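Local coordinates for protein prolyl oligopeptidase (Novosphingobium capsulatum, PDB 1YR2) that probably acts as a serine endopeptidase that cleaves oligopeptides after proline, and far less readily after alanine, with its catalytic domain covered by a seven-bladed beta-propeller, at residues D321-V326 against V369-N374; V150-N155 against K192-A197; T564-L569 against R588-A593; W208-G213 against S225-P230; D328-V333 against V346-S351. All coordinates share one frame; numbering follows the deposited sequence.

Contact 1 (D321-V326 against V369-N374); sequences DFVDGV and VGIAGN
The isopropyl group of V323 lies against the second strand, its CG1 methyl set down on the backbone at V369 and G370. CG1 stands 3.7 Å from V369 O, 3.8 Å from G370 CA and 3.8 Å from I371 CG1, so a single methyl spans three consecutive residues. That methyl is anti to the backbone N of V323 (chi1 179°), while CG2, beside that N, reaches back to V369, 4.0 Å from its CG1. The two valine side chains meet at about a right angle. D324 follows with its CB 4.2 Å from I371 CD1. Both V323 and D324 direct their CB atoms toward 369-374, in keeping with the non-extended psi of -71° at V323, where the strand is kinked. No direct hydrogen bond joins the segments. A water lies 2.7 Å from D324 OD2 and 3.0 Å from I371 O, although it has more acceptors nearby than protons to give. D324 OD2 also bonds S277 OG, and P416 touches the side chains of D324 and I371. The strand segments run nearly parallel, 14° apart, with axes 6.2 Å from each other at closest approach. Too far apart for backbone pairing and joined through apolar branches, they exemplify how successive four-stranded blades pack by their first strands in a beta-propeller.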
# COMPACT_ATOMS: atom_id res chain seq x y z
N ASP A 321 6.78 5.94 -19.54
CA ASP A 321 5.92 6.82 -18.74
C ASP A 321 6.48 8.26 -18.87
O ASP A 321 7.65 8.50 -18.51
CB ASP A 321 5.99 6.47 -17.26
CG ASP A 321 5.26 5.17 -16.92
OD1 ASP A 321 4.36 4.72 -17.66
OD2 ASP A 321 5.56 4.58 -15.88
N PHE A 322 5.67 9.18 -19.35
CA PHE A 322 6.12 10.56 -19.58
C PHE A 322 6.28 11.28 -18.26
O PHE A 322 5.40 11.25 -17.45
CB PHE A 322 5.07 11.27 -20.43
CG PHE A 322 5.33 12.74 -20.68
CD1 PHE A 322 6.52 13.17 -21.19
CD2 PHE A 322 4.33 13.66 -20.41
CE1 PHE A 322 6.73 14.51 -21.39
CE2 PHE A 322 4.53 14.99 -20.65
CZ PHE A 322 5.73 15.40 -21.16
N VAL A 323 7.42 11.92 -18.06
CA VAL A 323 7.68 12.68 -16.84
C VAL A 323 7.29 14.14 -17.07
O VAL A 323 6.29 14.60 -16.52
CB VAL A 323 9.14 12.52 -16.40
CG1 VAL A 323 9.45 13.31 -15.15
CG2 VAL A 323 9.47 11.09 -16.13
N ASP A 324 8.07 14.85 -17.89
CA ASP A 324 7.78 16.21 -18.30
C ASP A 324 8.73 16.56 -19.44
O ASP A 324 9.59 15.75 -19.83
CB ASP A 324 7.99 17.16 -17.10
CG ASP A 324 7.23 18.49 -17.21
OD1 ASP A 324 6.55 18.82 -18.24
OD2 ASP A 324 7.26 19.28 -16.26
N GLY A 325 8.54 17.75 -20.00
CA GLY A 325 9.41 18.30 -21.02
C GLY A 325 9.90 19.67 -20.62
O GLY A 325 9.26 20.36 -19.85
N VAL A 326 11.09 20.03 -21.08
CA VAL A 326 11.60 21.39 -20.97
C VAL A 326 12.13 21.69 -22.34
O VAL A 326 13.01 20.99 -22.85
CB VAL A 326 12.77 21.52 -19.97
CG1 VAL A 326 13.32 22.97 -19.94
CG2 VAL A 326 12.38 21.09 -18.62
N VAL A 369 9.33 9.09 -11.19
CA VAL A 369 10.26 10.18 -11.42
C VAL A 369 9.45 11.43 -11.60
O VAL A 369 8.42 11.37 -12.22
CB VAL A 369 11.11 9.93 -12.67
CG1 VAL A 369 11.89 11.15 -13.00
CG2 VAL A 369 12.05 8.78 -12.46
N GLY A 370 9.91 12.54 -11.06
CA GLY A 370 9.32 13.82 -11.36
C GLY A 370 10.41 14.84 -11.61
O GLY A 370 11.56 14.65 -11.21
N ILE A 371 10.06 15.94 -12.25
CA ILE A 371 10.98 17.01 -12.47
C ILE A 371 10.55 18.25 -11.68
O ILE A 371 9.37 18.61 -11.69
CB ILE A 371 11.12 17.31 -13.97
CG1 ILE A 371 11.92 16.19 -14.65
CG2 ILE A 371 11.91 18.59 -14.16
CD1 ILE A 371 12.02 16.27 -16.22
N ALA A 372 11.51 18.86 -10.99
CA ALA A 372 11.25 20.11 -10.26
C ALA A 372 12.52 20.93 -10.17
O ALA A 372 13.61 20.40 -10.01
CB ALA A 372 10.69 19.81 -8.84
N GLY A 373 12.37 22.26 -10.28
CA GLY A 373 13.52 23.13 -10.22
C GLY A 373 14.29 22.83 -11.50
O GLY A 373 13.71 22.90 -12.59
N ASN A 374 15.54 22.41 -11.39
CA ASN A 374 16.32 22.05 -12.59
C ASN A 374 16.77 20.61 -12.53
O ASN A 374 17.76 20.28 -13.14
CB ASN A 374 17.55 22.94 -12.78
CG ASN A 374 17.19 24.38 -13.04
OD1 ASN A 374 16.19 24.66 -13.75
ND2 ASN A 374 17.93 25.30 -12.43
O HOH W 1 7.11 18.70 -13.60

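Contact 2 (V150-N155 against K192-A197); sequences VLLDPN and KFVGVA
Between L151 and V196 the backbones come no nearer than 7.2 Å from CA to CA, and no hydrogen bond crosses; the two segments meet chiefly through the L151 side chain, which packs on side chains and on backbone oxygens. Its CG, anti to the backbone N (chi1 -173°), carries CD1 forward to V194 CG1 at 4.1 Å and to V196 O, also at 4.1 Å, while CD2 lies 4.4 Å from V196 CG2. The leucine end thus settles into the bend where the strand of 192-197 finishes. V194 offers CG1 from the position between its own N and carbonyl carbon, and the two side chains cross obliquely. L152 adds a looser touch from the flank, CD2 to V194 CG1 at 4.4 Å. The part taken by two successive leucines is consistent with the classic beta bulge in which L151 and L152 both face L135; the chain turns a corner at L151. V196 O, among apolar groups, accepts a hydrogen bond from R149 NH1. Around the contact, strand 134-139 supports L151 through V137, whereas strand 176-183 meets V194 through L177 and L152 through Y179; strand 149-152, at the outside of one blade, is thereby seated against the third strand, 188-195, of the next.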
# COMPACT_ATOMS: atom_id res chain seq x y z
N VAL A 150 -12.31 27.35 0.10
CA VAL A 150 -12.91 26.21 -0.54
C VAL A 150 -13.30 26.56 -1.97
O VAL A 150 -14.17 27.39 -2.22
CB VAL A 150 -14.13 25.72 0.22
CG1 VAL A 150 -14.82 24.58 -0.53
CG2 VAL A 150 -13.70 25.33 1.66
N LEU A 151 -12.65 25.90 -2.90
CA LEU A 151 -12.89 26.04 -4.31
C LEU A 151 -13.90 25.00 -4.80
O LEU A 151 -14.81 25.38 -5.52
CB LEU A 151 -11.57 25.92 -5.08
CG LEU A 151 -11.66 26.20 -6.58
CD1 LEU A 151 -12.26 27.61 -6.90
CD2 LEU A 151 -10.28 26.07 -7.21
N LEU A 152 -13.73 23.73 -4.44
CA LEU A 152 -14.79 22.73 -4.60
C LEU A 152 -15.05 21.99 -3.31
O LEU A 152 -14.12 21.64 -2.58
CB LEU A 152 -14.42 21.70 -5.68
CG LEU A 152 -14.00 22.19 -7.07
CD1 LEU A 152 -13.37 21.05 -7.85
CD2 LEU A 152 -15.21 22.75 -7.75
N ASP A 153 -16.33 21.76 -2.99
CA ASP A 153 -16.70 20.89 -1.90
C ASP A 153 -17.65 19.79 -2.38
O ASP A 153 -18.87 19.96 -2.36
CB ASP A 153 -17.32 21.64 -0.75
CG ASP A 153 -17.45 20.76 0.49
OD1 ASP A 153 -17.36 19.51 0.36
OD2 ASP A 153 -17.57 21.23 1.63
N PRO A 154 -17.10 18.67 -2.78
CA PRO A 154 -17.91 17.60 -3.37
C PRO A 154 -18.96 17.02 -2.42
O PRO A 154 -19.97 16.51 -2.90
CB PRO A 154 -16.88 16.57 -3.77
CG PRO A 154 -15.59 17.26 -3.74
CD PRO A 154 -15.67 18.33 -2.74
N ASN A 155 -18.75 17.17 -1.11
CA ASN A 155 -19.71 16.72 -0.12
C ASN A 155 -21.04 17.48 -0.20
O ASN A 155 -22.05 16.95 0.24
CB ASN A 155 -19.11 16.83 1.31
CG ASN A 155 -17.79 16.14 1.45
OD1 ASN A 155 -17.71 14.92 1.40
ND2 ASN A 155 -16.72 16.93 1.57
N LYS A 192 -16.19 19.72 -15.96
CA LYS A 192 -16.79 21.03 -15.68
C LYS A 192 -15.62 21.98 -15.37
O LYS A 192 -14.47 21.55 -15.19
CB LYS A 192 -17.69 20.94 -14.46
CG LYS A 192 -18.93 20.12 -14.70
CD LYS A 192 -19.85 20.11 -13.50
CE LYS A 192 -20.89 19.02 -13.70
NZ LYS A 192 -21.98 19.09 -12.69
N PHE A 193 -15.92 23.25 -15.26
CA PHE A 193 -14.90 24.26 -15.05
C PHE A 193 -15.42 25.28 -14.02
O PHE A 193 -16.60 25.63 -13.98
CB PHE A 193 -14.58 24.97 -16.39
CG PHE A 193 -14.09 24.06 -17.50
CD1 PHE A 193 -14.98 23.35 -18.30
CD2 PHE A 193 -12.71 23.93 -17.76
CE1 PHE A 193 -14.52 22.51 -19.29
CE2 PHE A 193 -12.24 23.15 -18.77
CZ PHE A 193 -13.11 22.43 -19.55
N VAL A 194 -14.49 25.81 -13.23
CA VAL A 194 -14.78 26.90 -12.32
C VAL A 194 -13.72 28.01 -12.52
O VAL A 194 -12.56 27.74 -12.90
CB VAL A 194 -14.80 26.35 -10.87
CG1 VAL A 194 -13.46 25.82 -10.44
CG2 VAL A 194 -15.26 27.35 -9.90
N GLY A 195 -14.15 29.26 -12.38
CA GLY A 195 -13.24 30.39 -12.33
C GLY A 195 -12.67 30.46 -10.94
O GLY A 195 -13.35 30.37 -9.93
N VAL A 196 -11.37 30.61 -10.87
CA VAL A 196 -10.72 30.47 -9.60
C VAL A 196 -10.91 31.69 -8.70
O VAL A 196 -11.12 31.55 -7.49
CB VAL A 196 -9.23 30.16 -9.79
CG1 VAL A 196 -8.50 30.19 -8.50
CG2 VAL A 196 -9.04 28.77 -10.46
N ALA A 197 -10.81 32.90 -9.28
CA ALA A 197 -10.93 34.15 -8.50
C ALA A 197 -12.22 34.17 -7.69
O ALA A 197 -12.20 34.46 -6.49
CB ALA A 197 -10.87 35.38 -9.42

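Contact 3 (T564-L569 against R588-A593); sequences TPRHGL and RPDLFA
R566 meets D590 end-on. With CG lying anti to the R566 N (chi1 -178°) and the chain bent at chi2, the guanidinium is brought round to point NH1 and NH2 at the single carbonyl oxygen D590 O, each 3.1 Å from it. That oxygen lies close to the guanidinium plane. Both nitrogens come from the same face of the carbonyl, NH1 tilted modestly from its plane and NH2 well above it, off the lone pairs; neither bond is straight. The D590 carboxylate stands at 74° to the R566 guanidinium and makes only a long ion pair with it, OD2 to NH2 at 3.8 Å. Its main mate is R588, which approaches side-on, NE to OD1 at 3.0 Å on the syn lone pair and NH2 to OD2 at 3.0 Å. Deeper in, L569 and F592 lie side by side, pointing the same way, with L569 CD2 3.8 Å from F592 CD1, while L591 CB sits over the centre of that phenyl ring. Beside this packing, A593 N donates to L569 O at 2.8 Å, and a water ties together R566 O, L569 N and L591 O. These bonds join the loops leading into strands 569-574 and 594-598, parallel neighbours of the alpha/beta-hydrolase sheet linked by helix 576-587 in a beta-alpha-beta crossover. With E556 bridging to R588 NH1, two arginines and two acids alternate, and the shared D590 carboxylate probably offsets the nearness of the guanidinium groups.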
# COMPACT_ATOMS: atom_id res chain seq x y z
N THR A 564 13.81 -7.90 22.36
CA THR A 564 12.66 -8.63 22.92
C THR A 564 13.08 -9.60 24.01
O THR A 564 14.06 -10.31 23.83
CB THR A 564 12.04 -9.44 21.77
OG1 THR A 564 11.76 -8.55 20.68
CG2 THR A 564 10.66 -10.06 22.17
N PRO A 565 12.33 -9.69 25.10
CA PRO A 565 12.61 -10.73 26.10
C PRO A 565 12.39 -12.11 25.53
O PRO A 565 11.61 -12.29 24.59
CB PRO A 565 11.62 -10.44 27.24
CG PRO A 565 11.12 -9.06 27.01
CD PRO A 565 11.25 -8.79 25.52
N ARG A 566 13.08 -13.08 26.11
CA ARG A 566 12.93 -14.48 25.72
C ARG A 566 11.47 -14.93 25.60
O ARG A 566 11.10 -15.64 24.65
CB ARG A 566 13.67 -15.39 26.71
CG ARG A 566 13.64 -16.87 26.39
CD ARG A 566 14.18 -17.18 25.03
NE ARG A 566 13.95 -18.56 24.61
CZ ARG A 566 12.86 -19.03 24.01
NH1 ARG A 566 11.82 -18.23 23.73
NH2 ARG A 566 12.80 -20.32 23.71
N HIS A 567 10.64 -14.52 26.56
CA HIS A 567 9.24 -14.92 26.58
C HIS A 567 8.28 -13.77 26.24
O HIS A 567 7.13 -13.80 26.62
CB HIS A 567 8.89 -15.61 27.93
CG HIS A 567 9.70 -16.84 28.18
ND1 HIS A 567 9.66 -17.94 27.34
CD2 HIS A 567 10.65 -17.11 29.10
CE1 HIS A 567 10.51 -18.85 27.78
NE2 HIS A 567 11.14 -18.36 28.83
N GLY A 568 8.76 -12.79 25.49
CA GLY A 568 7.98 -11.62 25.13
C GLY A 568 7.74 -11.42 23.64
O GLY A 568 7.44 -10.31 23.24
N LEU A 569 7.87 -12.46 22.84
CA LEU A 569 7.62 -12.34 21.40
C LEU A 569 6.22 -12.79 20.98
O LEU A 569 5.79 -13.93 21.25
CB LEU A 569 8.68 -13.15 20.62
CG LEU A 569 8.67 -13.04 19.11
CD1 LEU A 569 8.79 -11.61 18.62
CD2 LEU A 569 9.79 -13.89 18.57
N ARG A 588 8.25 -24.12 15.86
CA ARG A 588 8.98 -23.51 16.98
C ARG A 588 8.03 -22.89 18.00
O ARG A 588 8.11 -21.70 18.28
CB ARG A 588 9.98 -22.48 16.49
CG ARG A 588 11.15 -23.09 15.76
CD ARG A 588 12.02 -24.00 16.57
NE ARG A 588 12.46 -23.33 17.79
CZ ARG A 588 13.50 -22.48 17.81
NH1 ARG A 588 14.20 -22.25 16.72
NH2 ARG A 588 13.85 -21.88 18.94
N PRO A 589 7.17 -23.70 18.58
CA PRO A 589 6.21 -23.21 19.59
C PRO A 589 6.93 -22.60 20.79
O PRO A 589 6.38 -21.69 21.43
CB PRO A 589 5.43 -24.45 19.99
CG PRO A 589 6.27 -25.60 19.56
CD PRO A 589 7.03 -25.14 18.34
N ASP A 590 8.15 -23.06 21.06
CA ASP A 590 8.96 -22.50 22.17
C ASP A 590 9.43 -21.08 21.96
O ASP A 590 9.80 -20.41 22.93
CB ASP A 590 10.21 -23.36 22.41
CG ASP A 590 11.10 -23.42 21.19
OD1 ASP A 590 10.60 -23.76 20.07
OD2 ASP A 590 12.30 -23.13 21.21
N LEU A 591 9.45 -20.60 20.72
CA LEU A 591 9.95 -19.26 20.43
C LEU A 591 8.97 -18.11 20.69
O LEU A 591 9.40 -16.96 20.86
CB LEU A 591 10.44 -19.23 18.99
CG LEU A 591 11.30 -18.11 18.41
CD1 LEU A 591 12.52 -17.74 19.29
CD2 LEU A 591 11.74 -18.59 17.01
N PHE A 592 7.67 -18.41 20.71
CA PHE A 592 6.59 -17.41 20.68
C PHE A 592 5.74 -17.50 21.93
O PHE A 592 5.31 -18.57 22.34
CB PHE A 592 5.70 -17.61 19.43
CG PHE A 592 6.51 -17.72 18.16
CD1 PHE A 592 7.26 -16.66 17.72
CD2 PHE A 592 6.59 -18.93 17.47
CE1 PHE A 592 8.06 -16.76 16.57
CE2 PHE A 592 7.38 -19.04 16.31
CZ PHE A 592 8.11 -17.94 15.87
N ALA A 593 5.50 -16.36 22.56
CA ALA A 593 4.59 -16.31 23.70
C ALA A 593 3.16 -16.35 23.25
O ALA A 593 2.29 -16.91 23.95
CB ALA A 593 4.85 -15.09 24.52
O HOH W 2 8.64 -15.57 23.25

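Contact 4 (W208-G213 against S225-P230); sequences WVKFSG and SRFAEP
The indole of W208 carries two neighbours on one face: E229 CB, 3.7 Å from the centroid of the five-membered ring, and P230 CD, 4.0 Å from that of the six-membered ring, both CH-pi contacts. The R226 guanidinium, turned 33° from the indole, has W208 CB over one face; NE and NH2 both donate side-on to F227 O, which lies near the guanidinium plane, and this keeps the planar group beside the tryptophan. The phenyl ring of F227 in turn receives the lysine chain of K210 on a face, CE lying 3.9 Å from the ring centroid and NZ 4.8 Å, a cation-pi contact only 13° off the normal. K210 reaches it by bending at chi3 (51°), and its NZ also bonds N240. Replacing W208 with alanine is likely to deprive E229 CB and P230 CD of the indole face they pack on. Backbone contact is sparse: F227 N donates to W208 O at 3.2 Å, beside a single bridge of V209 with R226. At the far end S212 OG takes S225 N at 2.8 Å, almost straight, and passes its own proton to G213 O, 2.7 Å from it. W188 adds an edge-to-face partner for W208. Strand 204-210 ends one four-stranded blade and 221-226 belongs to the next, so this is the side-by-side seam of consecutive blades in a beta-propeller.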
# COMPACT_ATOMS: atom_id res chain seq x y z
N TRP A 208 -19.35 12.47 -22.20
CA TRP A 208 -18.81 11.23 -22.78
C TRP A 208 -17.33 11.07 -22.59
O TRP A 208 -16.64 10.39 -23.35
CB TRP A 208 -19.22 11.05 -24.23
CG TRP A 208 -20.65 11.34 -24.40
CD1 TRP A 208 -21.20 12.41 -25.05
CD2 TRP A 208 -21.74 10.60 -23.84
NE1 TRP A 208 -22.57 12.36 -24.96
CE2 TRP A 208 -22.94 11.26 -24.22
CE3 TRP A 208 -21.84 9.43 -23.07
CZ2 TRP A 208 -24.21 10.81 -23.84
CZ3 TRP A 208 -23.11 8.97 -22.69
CH2 TRP A 208 -24.27 9.66 -23.08
N VAL A 209 -16.83 11.69 -21.53
CA VAL A 209 -15.42 11.59 -21.18
C VAL A 209 -15.32 10.29 -20.39
O VAL A 209 -16.20 9.97 -19.59
CB VAL A 209 -15.06 12.77 -20.31
CG1 VAL A 209 -13.67 12.63 -19.75
CG2 VAL A 209 -15.23 14.08 -21.08
N LYS A 210 -14.28 9.54 -20.65
CA LYS A 210 -14.09 8.30 -19.93
C LYS A 210 -12.67 7.85 -20.01
O LYS A 210 -12.05 7.95 -21.08
CB LYS A 210 -15.04 7.20 -20.46
CG LYS A 210 -14.80 5.82 -19.81
CD LYS A 210 -15.86 4.76 -20.12
CE LYS A 210 -16.18 4.56 -21.55
NZ LYS A 210 -17.25 3.48 -21.69
N PHE A 211 -12.14 7.36 -18.90
CA PHE A 211 -10.73 6.92 -18.88
C PHE A 211 -9.78 7.97 -19.47
O PHE A 211 -8.93 7.65 -20.31
CB PHE A 211 -10.55 5.57 -19.61
CG PHE A 211 -11.41 4.46 -19.06
CD1 PHE A 211 -11.58 4.34 -17.69
CD2 PHE A 211 -11.99 3.53 -19.92
CE1 PHE A 211 -12.42 3.33 -17.19
CE2 PHE A 211 -12.79 2.52 -19.44
CZ PHE A 211 -13.02 2.43 -18.05
N SER A 212 -9.90 9.20 -18.96
CA SER A 212 -9.21 10.37 -19.50
C SER A 212 -8.30 11.07 -18.51
O SER A 212 -8.55 11.03 -17.30
CB SER A 212 -10.31 11.34 -19.87
OG SER A 212 -9.84 12.48 -20.55
N GLY A 213 -7.30 11.74 -19.02
CA GLY A 213 -6.64 12.82 -18.32
C GLY A 213 -7.36 14.14 -18.43
O GLY A 213 -8.45 14.24 -19.02
N SER A 225 -9.89 12.81 -23.33
CA SER A 225 -10.25 11.64 -24.10
C SER A 225 -11.71 11.29 -23.87
O SER A 225 -12.25 11.49 -22.78
CB SER A 225 -9.36 10.46 -23.70
OG SER A 225 -7.98 10.80 -23.90
N ARG A 226 -12.35 10.82 -24.94
CA ARG A 226 -13.76 10.51 -24.93
C ARG A 226 -14.07 9.34 -25.89
O ARG A 226 -13.21 8.92 -26.66
CB ARG A 226 -14.60 11.70 -25.33
CG ARG A 226 -14.36 12.23 -26.75
CD ARG A 226 -15.48 13.18 -27.23
NE ARG A 226 -16.67 12.38 -27.48
CZ ARG A 226 -17.89 12.85 -27.76
NH1 ARG A 226 -18.07 14.16 -27.89
NH2 ARG A 226 -18.90 11.99 -27.93
N PHE A 227 -15.30 8.86 -25.81
CA PHE A 227 -15.84 7.81 -26.66
C PHE A 227 -17.09 8.33 -27.36
O PHE A 227 -17.64 9.34 -26.98
CB PHE A 227 -16.22 6.58 -25.86
CG PHE A 227 -15.06 5.88 -25.24
CD1 PHE A 227 -14.47 6.36 -24.06
CD2 PHE A 227 -14.55 4.73 -25.81
CE1 PHE A 227 -13.35 5.71 -23.47
CE2 PHE A 227 -13.46 4.10 -25.25
CZ PHE A 227 -12.85 4.61 -24.06
N ALA A 228 -17.53 7.62 -28.39
CA ALA A 228 -18.75 8.00 -29.11
C ALA A 228 -19.94 8.02 -28.16
O ALA A 228 -20.02 7.22 -27.25
CB ALA A 228 -19.04 7.04 -30.26
N GLU A 229 -20.85 8.96 -28.39
CA GLU A 229 -22.10 8.98 -27.65
C GLU A 229 -22.85 7.71 -28.15
O GLU A 229 -23.15 7.60 -29.36
CB GLU A 229 -22.84 10.34 -27.85
CG GLU A 229 -24.19 10.31 -28.55
CD GLU A 229 -25.31 10.99 -27.76
OE1 GLU A 229 -25.95 10.35 -26.89
OE2 GLU A 229 -25.57 12.18 -28.03
N PRO A 230 -23.09 6.75 -27.25
CA PRO A 230 -23.67 5.45 -27.61
C PRO A 230 -25.17 5.53 -27.92
O PRO A 230 -25.72 6.65 -27.81
CB PRO A 230 -23.46 4.61 -26.34
CG PRO A 230 -23.43 5.59 -25.21
CD PRO A 230 -22.88 6.86 -25.79
O HOH W 3 -6.45 12.11 -21.94

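Contact 5 (D328-V333 against V346-S351); sequences DQLWFV and VDLSGS
Both oxygens of the D347 carboxylate are gripped: OD2 by Q329 NE2 across the pair at 2.8 Å, and OD1 by S349 N at 2.9 Å and S349 OG at 2.6 Å. The serine hydroxyl comes in on the syn lone pair and the amide N nearly along the C-O bond, closing an Asx turn, whereas Q329 meets OD2 on its anti side. Its amide stands almost perpendicular to the carboxylate (87°), carried over by a side chain extended beyond CG. With a leucine instead of D347, Q329 would probably lose its acceptor, and the S349 backbone N and hydroxyl the oxygen that fixes the turn. On the face that carries L330 and V346, L330 CD1 meets L348 CD1 at 3.7 Å, and V346 CG2 reaches F332 CE1 at 4.0 Å. The backbones hold the register: L330 and V346 form a hydrogen-bonded pair with two bonds, V346 N to L330 O being 2.8 Å, while Q329 and D347 form the non-hydrogen-bonded pair beside it. Where the strands run out, L348 N still donates to D328 O at 2.8 Å. D328 lays its CB against S349, while its OD1 is bound by R280 in a salt bridge and by W281 NE1; W281 also touches L330 and L348. Strands 329-334 and 342-347 thus make the antiparallel beta hairpin at the middle of a propeller blade, anchored to the preceding blade through W281.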
# COMPACT_ATOMS: atom_id res chain seq x y z
N ASP A 328 12.64 21.48 -26.07
CA ASP A 328 12.36 20.39 -27.02
C ASP A 328 12.94 19.07 -26.54
O ASP A 328 13.27 18.19 -27.34
CB ASP A 328 12.88 20.74 -28.40
CG ASP A 328 12.04 21.78 -29.10
OD1 ASP A 328 10.81 21.88 -28.81
OD2 ASP A 328 12.53 22.47 -30.03
N GLN A 329 13.11 18.96 -25.23
CA GLN A 329 13.53 17.72 -24.60
C GLN A 329 12.42 17.19 -23.69
O GLN A 329 11.85 17.94 -22.91
CB GLN A 329 14.82 17.94 -23.82
CG GLN A 329 15.99 18.24 -24.78
CD GLN A 329 17.29 18.48 -24.11
OE1 GLN A 329 17.33 18.94 -22.96
NE2 GLN A 329 18.38 18.16 -24.81
N LEU A 330 12.17 15.90 -23.77
CA LEU A 330 11.20 15.20 -22.96
C LEU A 330 11.90 14.10 -22.15
O LEU A 330 12.81 13.45 -22.64
CB LEU A 330 10.19 14.53 -23.89
CG LEU A 330 9.42 15.39 -24.90
CD1 LEU A 330 8.41 14.50 -25.62
CD2 LEU A 330 8.72 16.56 -24.26
N TRP A 331 11.42 13.81 -20.95
CA TRP A 331 11.98 12.73 -20.16
C TRP A 331 10.89 11.69 -19.91
O TRP A 331 9.77 12.04 -19.65
CB TRP A 331 12.44 13.26 -18.80
CG TRP A 331 13.74 13.99 -18.93
CD1 TRP A 331 14.98 13.49 -18.68
CD2 TRP A 331 13.94 15.33 -19.37
NE1 TRP A 331 15.94 14.44 -18.90
CE2 TRP A 331 15.34 15.59 -19.32
CE3 TRP A 331 13.09 16.36 -19.72
CZ2 TRP A 331 15.90 16.81 -19.69
CZ3 TRP A 331 13.66 17.61 -20.08
CH2 TRP A 331 15.05 17.80 -20.07
N PHE A 332 11.28 10.42 -19.94
CA PHE A 332 10.41 9.29 -19.72
C PHE A 332 11.06 8.29 -18.75
O PHE A 332 12.28 8.15 -18.69
CB PHE A 332 10.16 8.51 -21.06
CG PHE A 332 9.38 9.28 -22.08
CD1 PHE A 332 10.06 10.15 -22.92
CD2 PHE A 332 8.00 9.13 -22.22
CE1 PHE A 332 9.39 10.87 -23.87
CE2 PHE A 332 7.32 9.86 -23.21
CZ PHE A 332 8.01 10.74 -24.01
N VAL A 333 10.24 7.58 -18.00
CA VAL A 333 10.71 6.40 -17.27
C VAL A 333 10.47 5.24 -18.23
O VAL A 333 9.32 4.97 -18.58
CB VAL A 333 9.91 6.14 -15.98
CG1 VAL A 333 10.37 4.87 -15.28
CG2 VAL A 333 10.01 7.37 -15.05
N VAL A 346 14.50 12.28 -24.48
CA VAL A 346 14.33 12.35 -25.94
C VAL A 346 14.43 13.80 -26.38
O VAL A 346 13.70 14.66 -25.90
CB VAL A 346 12.98 11.81 -26.29
CG1 VAL A 346 12.76 11.83 -27.79
CG2 VAL A 346 12.88 10.43 -25.77
N ASP A 347 15.36 14.09 -27.27
CA ASP A 347 15.56 15.43 -27.85
C ASP A 347 14.90 15.49 -29.21
O ASP A 347 15.18 14.67 -30.09
CB ASP A 347 17.05 15.70 -27.97
CG ASP A 347 17.36 17.15 -28.29
OD1 ASP A 347 16.91 17.63 -29.34
OD2 ASP A 347 18.05 17.87 -27.56
N LEU A 348 13.95 16.42 -29.35
CA LEU A 348 13.21 16.57 -30.58
C LEU A 348 13.56 17.82 -31.35
O LEU A 348 12.78 18.23 -32.20
CB LEU A 348 11.73 16.61 -30.22
CG LEU A 348 11.23 15.37 -29.46
CD1 LEU A 348 9.85 15.61 -28.82
CD2 LEU A 348 11.16 14.16 -30.33
N SER A 349 14.68 18.47 -31.03
CA SER A 349 15.07 19.67 -31.75
C SER A 349 15.63 19.38 -33.14
O SER A 349 15.57 20.23 -34.00
CB SER A 349 16.08 20.50 -30.96
OG SER A 349 17.25 19.77 -30.71
N GLY A 350 16.11 18.16 -33.37
CA GLY A 350 16.71 17.77 -34.64
C GLY A 350 15.66 17.28 -35.60
O GLY A 350 14.49 17.26 -35.26
N SER A 351 16.05 16.89 -36.80
CA SER A 351 15.12 16.32 -37.77
C SER A 351 14.59 14.95 -37.35
O SER A 351 13.49 14.64 -37.70
CB SER A 351 15.73 16.25 -39.19
OG SER A 351 17.06 15.73 -39.15

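How the contacts relate
Four of the contacts lie in the propeller and one in the hydrolase domain. Contacts 1 and 5 touch directly: strands 320-326 and 329-334 are neighbours in one blade, and D321 O stands 2.8 Å from V333 N, probably a hydrogen bond. Contact 5 builds that blade internally, while contact 1 joins it to the next. Contact 2 joins the blade of strands 163-170 to 204-210 to the one before it, contact 4 to the one after, with centres about 22 Å apart. Contact 3 stands alone, its centre about 50 Å from that of contact 1, beside the start of strand 569-574, which probably leads into the nucleophile elbow expected of this family.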